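Local structure of putative anti-sigma factor antagonist TM_1081 (Thermotoga maritima, 3F43) at residues A[43-46]-A[47-51]; A[98-102]-A[103-107]; A[70-73]-A[74-78]. The protein probably acts as an anti-anti-sigma factor, a STAS-domain protein that counteracts an anti-sigma factor and so releases a sigma factor from inhibition. One frame throughout, in Å; residues are numbered along the deposited sequence.

Interaction 1 (A[43-46]-A[47-51]); sequences VFDE and FLNKG
The carbonyl oxygen V43 O is gripped by two amides: F47 N donates to it at 3.0 Å and L48 N at 3.1 Å. The second bond is the straighter, 163° at its hydrogen. N49 N skips a step as well and reaches F44 O over 2.8 Å, so the spacing changes from i+4 to i+5, a pi-type widening in the last turn of helix 36-48. L48 then meets F44 with a single methyl. Its CD1 stands 3.6 Å from the centroid of the F44 ring and 8° off the normal, a CH-pi contact over the face, while N49 OD1 lies at the ring edge. The F47 ring is used differently: the CB of its neighbour E46 sits over its centre. With F47 CG beside its own backbone N (chi1 -53°), the ring reaches strand 22-25 and meets Y16 and W42 edge-to-face. This helix links strands 22-25 and 54-58 in a beta-alpha-beta unit of the STAS fold, and a Schellman motif ends it, with G51 at positive phi as C-prime, G51 N bonded to L48 O and Y52 N to F47 O. Two waters join side chains four residues apart on the outer surface. One donates to D45 OD1 at 2.8 Å and accepts from N49 ND2; D45 OD2 forms a salt bridge with K41. The other links E46 OE2 to K50 NZ, whose extended chain runs alongside E46; E46 OE1 and K50 NZ remain 4.1 Å apart, too far for a direct salt bridge.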
loop_
_atom_site.group_PDB
_atom_site.type_symbol
_atom_site.label_atom_id
_atom_site.label_comp_id
_atom_site.label_asym_id
_atom_site.label_seq_id
_atom_site.Cartn_x
_atom_site.Cartn_y
_atom_site.Cartn_z
ATOM N N VAL A 43 12.733 -9.426 0.585
ATOM C CA VAL A 43 12.270 -9.865 1.907
ATOM C C VAL A 43 11.512 -11.204 1.775
ATOM O O VAL A 43 11.707 -12.134 2.563
ATOM C CB VAL A 43 11.398 -8.791 2.607
ATOM C CG1 VAL A 43 10.716 -9.391 3.891
ATOM C CG2 VAL A 43 12.246 -7.514 2.907
ATOM N N PHE A 44 10.647 -11.294 0.779
ATOM C CA PHE A 44 9.931 -12.558 0.515
ATOM C C PHE A 44 10.864 -13.683 0.114
ATOM O O PHE A 44 10.792 -14.799 0.629
ATOM C CB PHE A 44 8.792 -12.377 -0.495
ATOM C CG PHE A 44 7.541 -11.798 0.120
ATOM C CD1 PHE A 44 7.438 -10.470 0.412
ATOM C CD2 PHE A 44 6.459 -12.616 0.411
ATOM C CE1 PHE A 44 6.267 -9.950 1.003
ATOM C CE2 PHE A 44 5.312 -12.082 0.995
ATOM C CZ PHE A 44 5.211 -10.780 1.275
ATOM N N ASP A 45 11.765 -13.428 -0.826
ATOM C CA ASP A 45 12.639 -14.503 -1.259
ATOM C C ASP A 45 13.611 -14.988 -0.191
ATOM O O ASP A 45 13.851 -16.214 -0.064
ATOM C CB ASP A 45 13.440 -14.109 -2.487
ATOM C CG ASP A 45 12.622 -13.992 -3.748
ATOM O OD1 ASP A 45 11.478 -14.476 -3.840
ATOM O OD2 ASP A 45 13.173 -13.420 -4.701
ATOM N N GLU A 46 14.214 -14.057 0.545
ATOM C CA GLU A 46 15.233 -14.393 1.532
ATOM C C GLU A 46 14.712 -14.860 2.880
ATOM O O GLU A 46 15.357 -15.670 3.533
ATOM C CB GLU A 46 16.150 -13.180 1.774
ATOM C CG GLU A 46 16.901 -12.769 0.543
ATOM C CD GLU A 46 17.875 -13.832 0.052
ATOM O OE1 GLU A 46 18.567 -14.461 0.885
ATOM O OE2 GLU A 46 17.945 -14.054 -1.168
ATOM N N PHE A 47 13.567 -14.333 3.303
ATOM C CA PHE A 47 13.098 -14.558 4.645
ATOM C C PHE A 47 11.719 -15.240 4.646
ATOM O O PHE A 47 11.597 -16.366 5.103
ATOM C CB PHE A 47 13.143 -13.256 5.420
ATOM C CG PHE A 47 14.499 -12.591 5.364
ATOM C CD1 PHE A 47 15.616 -13.255 5.824
ATOM C CD2 PHE A 47 14.640 -11.341 4.794
ATOM C CE1 PHE A 47 16.866 -12.682 5.724
ATOM C CE2 PHE A 47 15.899 -10.760 4.671
ATOM C CZ PHE A 47 16.988 -11.425 5.153
ATOM N N LEU A 48 10.688 -14.521 4.205
ATOM C CA LEU A 48 9.314 -14.993 4.417
ATOM C C LEU A 48 9.081 -16.335 3.730
ATOM O O LEU A 48 8.507 -17.247 4.320
ATOM C CB LEU A 48 8.291 -13.959 3.949
ATOM C CG LEU A 48 8.282 -12.654 4.729
ATOM C CD1 LEU A 48 7.409 -11.551 4.118
ATOM C CD2 LEU A 48 7.906 -12.869 6.196
ATOM N N ASN A 49 9.546 -16.485 2.498
ATOM C CA ASN A 49 9.351 -17.756 1.796
ATOM C C ASN A 49 10.237 -18.902 2.278
ATOM O O ASN A 49 10.007 -20.051 1.916
ATOM C CB ASN A 49 9.465 -17.560 0.281
ATOM C CG ASN A 49 8.379 -16.630 -0.288
ATOM O OD1 ASN A 49 7.352 -16.345 0.349
ATOM N ND2 ASN A 49 8.608 -16.155 -1.503
ATOM N N LYS A 50 11.205 -18.591 3.137
ATOM C CA LYS A 50 12.069 -19.575 3.776
ATOM C C LYS A 50 11.662 -19.824 5.231
ATOM O O LYS A 50 12.374 -20.526 5.940
ATOM C CB LYS A 50 13.529 -19.153 3.704
ATOM C CG LYS A 50 14.040 -18.928 2.289
ATOM C CD LYS A 50 15.528 -18.730 2.239
ATOM C CE LYS A 50 16.054 -18.780 0.811
ATOM N NZ LYS A 50 17.517 -18.433 0.754
ATOM N N GLY A 51 10.531 -19.270 5.657
ATOM C CA GLY A 51 9.985 -19.550 6.985
ATOM C C GLY A 51 10.399 -18.603 8.112
ATOM O O GLY A 51 10.012 -18.811 9.270
HETATM O O HOH W 1 10.683 -17.044 -3.063
HETATM O O HOH W 2 17.491 -16.799 -1.442
#

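Interaction 2 (A[98-102]-A[103-107]); sequences RVLSL and TNLDR
T103 folds its side chain back on the helix it has just left: OG1 donates to V99 O at 2.9 Å, and T103 N reaches the same oxygen at 3.0 Å from the opposite face of the carbonyl plane. A chi1 of 66° puts OG1 between the backbone N and the carbonyl carbon, where the hydroxyl can share this acceptor; CG2 approaches V99 CG1 at 4.1 Å. N104 has positive phi and turns the chain, its N donating to S101 O at 3.0 Å from above the carbonyl plane. L105 CG is anti to the backbone N (chi1 -160°), which sends CD2 to within 3.7 Å of L100 CD2. D106 N bonds to L100 O, and its OD2 lies 3.4 Å from S101 CA; E97 OE2 is close by, which may raise the pKa of one of these acids. A water accepts from R107 NE and lies near S101 O and D106 OD1. T103 packs on L70 and L105 on S67, both of the second subunit. V99 O thus keeps its i+4 donor and gains a hydroxyl, while D106 N and N104 N satisfy L100 O and S101 O, holding the loop against the helix end.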
loop_
_atom_site.group_PDB
_atom_site.type_symbol
_atom_site.label_atom_id
_atom_site.label_comp_id
_atom_site.label_asym_id
_atom_site.label_seq_id
_atom_site.Cartn_x
_atom_site.Cartn_y
_atom_site.Cartn_z
ATOM N N ARG A 98 4.103 10.169 11.106
ATOM C CA ARG A 98 2.889 10.902 10.724
ATOM C C ARG A 98 2.096 10.127 9.677
ATOM O O ARG A 98 0.869 10.020 9.761
ATOM C CB ARG A 98 3.265 12.292 10.210
ATOM C CG ARG A 98 2.107 13.217 9.904
ATOM C CD ARG A 98 2.605 14.658 9.763
ATOM N NE ARG A 98 3.086 15.196 11.052
ATOM C CZ ARG A 98 4.358 15.471 11.385
ATOM N NH1 ARG A 98 5.379 15.300 10.538
ATOM N NH2 ARG A 98 4.618 15.936 12.600
ATOM N N VAL A 99 2.806 9.527 8.713
ATOM C CA VAL A 99 2.146 8.707 7.697
ATOM C C VAL A 99 1.544 7.463 8.360
ATOM O O VAL A 99 0.410 7.089 8.038
ATOM C CB VAL A 99 3.079 8.358 6.529
ATOM C CG1 VAL A 99 2.490 7.208 5.661
ATOM C CG2 VAL A 99 3.379 9.631 5.718
ATOM N N LEU A 100 2.296 6.827 9.274
ATOM C CA LEU A 100 1.833 5.592 9.951
ATOM C C LEU A 100 0.565 5.863 10.757
ATOM O O LEU A 100 -0.320 5.034 10.827
ATOM C CB LEU A 100 2.937 5.009 10.847
ATOM C CG LEU A 100 4.204 4.495 10.163
ATOM C CD1 LEU A 100 5.258 4.048 11.223
ATOM C CD2 LEU A 100 3.926 3.365 9.156
ATOM N N SER A 101 0.507 7.043 11.367
ATOM C CA SER A 101 -0.673 7.492 12.129
ATOM C C SER A 101 -1.888 7.799 11.251
ATOM O O SER A 101 -2.993 7.311 11.494
ATOM C CB SER A 101 -0.306 8.737 12.936
ATOM O OG SER A 101 -1.392 9.210 13.708
ATOM N N LEU A 102 -1.670 8.636 10.245
ATOM C CA LEU A 102 -2.760 9.066 9.402
ATOM C C LEU A 102 -3.357 7.918 8.582
ATOM O O LEU A 102 -4.549 7.983 8.217
ATOM C CB LEU A 102 -2.357 10.245 8.511
ATOM C CG LEU A 102 -2.206 11.609 9.156
ATOM C CD1 LEU A 102 -1.826 12.635 8.071
ATOM C CD2 LEU A 102 -3.485 12.020 9.875
ATOM N N THR A 103 -2.579 6.882 8.287
ATOM C CA THR A 103 -3.089 5.718 7.566
ATOM C C THR A 103 -3.527 4.585 8.502
ATOM O O THR A 103 -3.850 3.508 8.045
ATOM C CB THR A 103 -2.020 5.157 6.609
ATOM O OG1 THR A 103 -0.910 4.639 7.376
ATOM C CG2 THR A 103 -1.510 6.229 5.642
ATOM N N ASN A 104 -3.521 4.862 9.808
ATOM C CA ASN A 104 -3.982 3.934 10.853
ATOM C C ASN A 104 -3.125 2.670 10.993
ATOM O O ASN A 104 -3.513 1.727 11.690
ATOM C CB ASN A 104 -5.469 3.575 10.677
ATOM C CG ASN A 104 -6.402 4.649 11.191
ATOM O OD1 ASN A 104 -5.990 5.748 11.550
ATOM N ND2 ASN A 104 -7.688 4.342 11.184
ATOM N N LEU A 105 -1.956 2.655 10.349
ATOM C CA LEU A 105 -1.096 1.502 10.432
ATOM C C LEU A 105 -0.632 1.280 11.881
ATOM O O LEU A 105 -0.465 0.151 12.322
ATOM C CB LEU A 105 0.064 1.649 9.452
ATOM C CG LEU A 105 0.880 0.493 8.977
ATOM C CD1 LEU A 105 0.177 -0.836 8.867
ATOM C CD2 LEU A 105 1.545 0.986 7.639
ATOM N N ASP A 106 -0.497 2.370 12.636
ATOM C CA ASP A 106 -0.146 2.270 14.043
ATOM C C ASP A 106 -1.189 1.596 14.941
ATOM O O ASP A 106 -0.910 1.277 16.101
ATOM C CB ASP A 106 0.307 3.619 14.605
ATOM C CG ASP A 106 -0.785 4.674 14.616
ATOM O OD1 ASP A 106 -1.933 4.440 14.157
ATOM O OD2 ASP A 106 -0.457 5.788 15.066
ATOM N N ARG A 107 -2.392 1.358 14.396
ATOM C CA ARG A 107 -3.431 0.573 15.060
ATOM C C ARG A 107 -3.330 -0.942 14.815
ATOM O O ARG A 107 -3.943 -1.717 15.546
ATOM C CB ARG A 107 -4.834 1.077 14.662
ATOM C CG ARG A 107 -5.039 2.544 14.988
ATOM C CD ARG A 107 -6.382 3.054 14.457
ATOM N NE ARG A 107 -6.497 4.505 14.624
ATOM C CZ ARG A 107 -7.636 5.194 14.494
ATOM N NH1 ARG A 107 -8.786 4.581 14.198
ATOM N NH2 ARG A 107 -7.624 6.513 14.665
HETATM O O HOH W 3 -3.990 5.879 13.946
#

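Interaction 3 (A[70-73]-A[74-78]); sequences LGVI and VNILK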
loop_
_atom_site.group_PDB
_atom_site.type_symbol
_atom_site.label_atom_id
_atom_site.label_comp_id
_atom_site.label_asym_id
_atom_site.label_seq_id
_atom_site.Cartn_x
_atom_site.Cartn_y
_atom_site.Cartn_z
ATOM N N LEU A 70 4.630 1.903 1.653
ATOM C CA LEU A 70 3.528 1.460 2.503
ATOM C C LEU A 70 2.932 0.156 1.988
ATOM O O LEU A 70 2.609 -0.747 2.766
ATOM C CB LEU A 70 2.396 2.480 2.582
ATOM C CG LEU A 70 2.491 3.536 3.641
ATOM C CD1 LEU A 70 1.345 4.561 3.417
ATOM C CD2 LEU A 70 2.439 2.889 5.050
ATOM N N GLY A 71 2.762 0.026 0.675
ATOM C CA GLY A 71 2.241 -1.204 0.109
ATOM C C GLY A 71 3.122 -2.406 0.439
ATOM O O GLY A 71 2.621 -3.498 0.746
ATOM N N VAL A 72 4.430 -2.198 0.428
ATOM C CA VAL A 72 5.380 -3.247 0.824
ATOM C C VAL A 72 5.212 -3.633 2.300
ATOM O O VAL A 72 5.132 -4.827 2.646
ATOM C CB VAL A 72 6.792 -2.915 0.428
ATOM C CG1 VAL A 72 7.783 -3.910 1.080
ATOM C CG2 VAL A 72 6.846 -2.908 -1.149
ATOM N N ILE A 73 5.111 -2.629 3.175
ATOM C CA ILE A 73 4.864 -2.874 4.585
ATOM C C ILE A 73 3.580 -3.686 4.792
ATOM O O ILE A 73 3.551 -4.673 5.547
ATOM C CB ILE A 73 4.835 -1.568 5.366
ATOM C CG1 ILE A 73 6.251 -0.975 5.366
ATOM C CG2 ILE A 73 4.303 -1.766 6.784
ATOM C CD1 ILE A 73 6.313 0.433 5.951
ATOM N N VAL A 74 2.533 -3.299 4.073
ATOM C CA VAL A 74 1.273 -4.005 4.127
ATOM C C VAL A 74 1.417 -5.441 3.657
ATOM O O VAL A 74 0.855 -6.336 4.262
ATOM C CB VAL A 74 0.165 -3.228 3.374
ATOM C CG1 VAL A 74 -1.079 -4.118 3.112
ATOM C CG2 VAL A 74 -0.189 -1.957 4.134
ATOM N N ASN A 75 2.171 -5.655 2.569
ATOM C CA ASN A 75 2.343 -7.010 2.071
ATOM C C ASN A 75 3.075 -7.889 3.072
ATOM O O ASN A 75 2.737 -9.065 3.261
ATOM C CB ASN A 75 3.092 -6.998 0.748
ATOM C CG ASN A 75 2.206 -6.626 -0.412
ATOM O OD1 ASN A 75 1.024 -6.951 -0.437
ATOM N ND2 ASN A 75 2.794 -5.957 -1.388
ATOM N N ILE A 76 4.096 -7.344 3.711
ATOM C CA ILE A 76 4.830 -8.070 4.758
ATOM C C ILE A 76 3.929 -8.393 5.957
ATOM O O ILE A 76 3.899 -9.532 6.473
ATOM C CB ILE A 76 6.098 -7.290 5.227
ATOM C CG1 ILE A 76 7.088 -7.182 4.083
ATOM C CG2 ILE A 76 6.788 -7.964 6.441
ATOM C CD1 ILE A 76 8.199 -6.148 4.351
ATOM N N LEU A 77 3.182 -7.385 6.360
ATOM C CA LEU A 77 2.253 -7.534 7.456
ATOM C C LEU A 77 1.225 -8.631 7.188
ATOM O O LEU A 77 0.946 -9.463 8.063
ATOM C CB LEU A 77 1.529 -6.214 7.717
ATOM C CG LEU A 77 0.475 -6.240 8.807
ATOM C CD1 LEU A 77 0.996 -6.806 10.178
ATOM C CD2 LEU A 77 -0.077 -4.851 8.979
ATOM N N LYS A 78 0.671 -8.642 5.970
ATOM C CA LYS A 78 -0.298 -9.655 5.567
ATOM C C LYS A 78 0.302 -11.048 5.628
ATOM O O LYS A 78 -0.307 -11.963 6.150
ATOM C CB LYS A 78 -0.817 -9.376 4.147
ATOM C CG LYS A 78 -1.809 -8.240 4.075
ATOM C CD LYS A 78 -2.050 -7.749 2.610
ATOM C CE LYS A 78 -2.746 -8.749 1.734
ATOM N NZ LYS A 78 -3.169 -8.085 0.433
HETATM O O HOH W 4 -0.026 -3.628 -0.446
#
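Helix 67-83 connects strands 54-58 and 86-90 in a beta-alpha-beta unit, and residues 70-78 form a regular part of it. Four i+4 bonds show this: V74 N to L70 O, N75 N to G71 O, I76 N to V72 O and L77 N to I73 O, each 2.9 Å long. On one flank V72 CG1 meets I76 CD1 at 4.0 Å. I76 CG1 lies beside its backbone N (chi1 -65°), and the chain then extends back along the helix, leaving CD1 3.7 Å from V72 O. V74 CG2, also beside its own N, rests 3.3 Å from L70 O. N75 bends over G71, with ND2 3.3 Å from G71 O at an angle too poor for a hydrogen bond; a water lies 2.9 Å from G71 O and, more weakly, near N75 OD1. I73, I76 and L77 pack on F87 of strand 86-90, and V72 and N75 touch K40 of helix 36-48. L70 meets L70 of the second subunit, and V74 packs on S67 of that subunit, the probable phosphorylation site, unmodified here. Flanks shared between sheet, neighbouring helix and second subunit fit a beta-alpha-beta crossover helix of the SpoIIAA-like STAS fold.

Interaction 3 lies nearest the chain centre and touches both others; four of its residues are buried and none exposed, whereas interaction 1, the most open, has two of each. Interactions 1 and 2 sit on opposite sides of that centre. Helix 36-48 meets helix 67-83 where F44 CZ approaches N75 O at 3.6 Å, and L70, at the start of 70-78, packs against V99, T103 and L105 of interaction 2. The chemistry follows position: regular i+4 bonding in mid-helix at 70-78, but at the helix ends a pi-type widening with water-bridged polar side chains (43-51) and a threonine hydroxyl (98-107). Interactions 2 and 3 also touch the second subunit; interaction 1 does not.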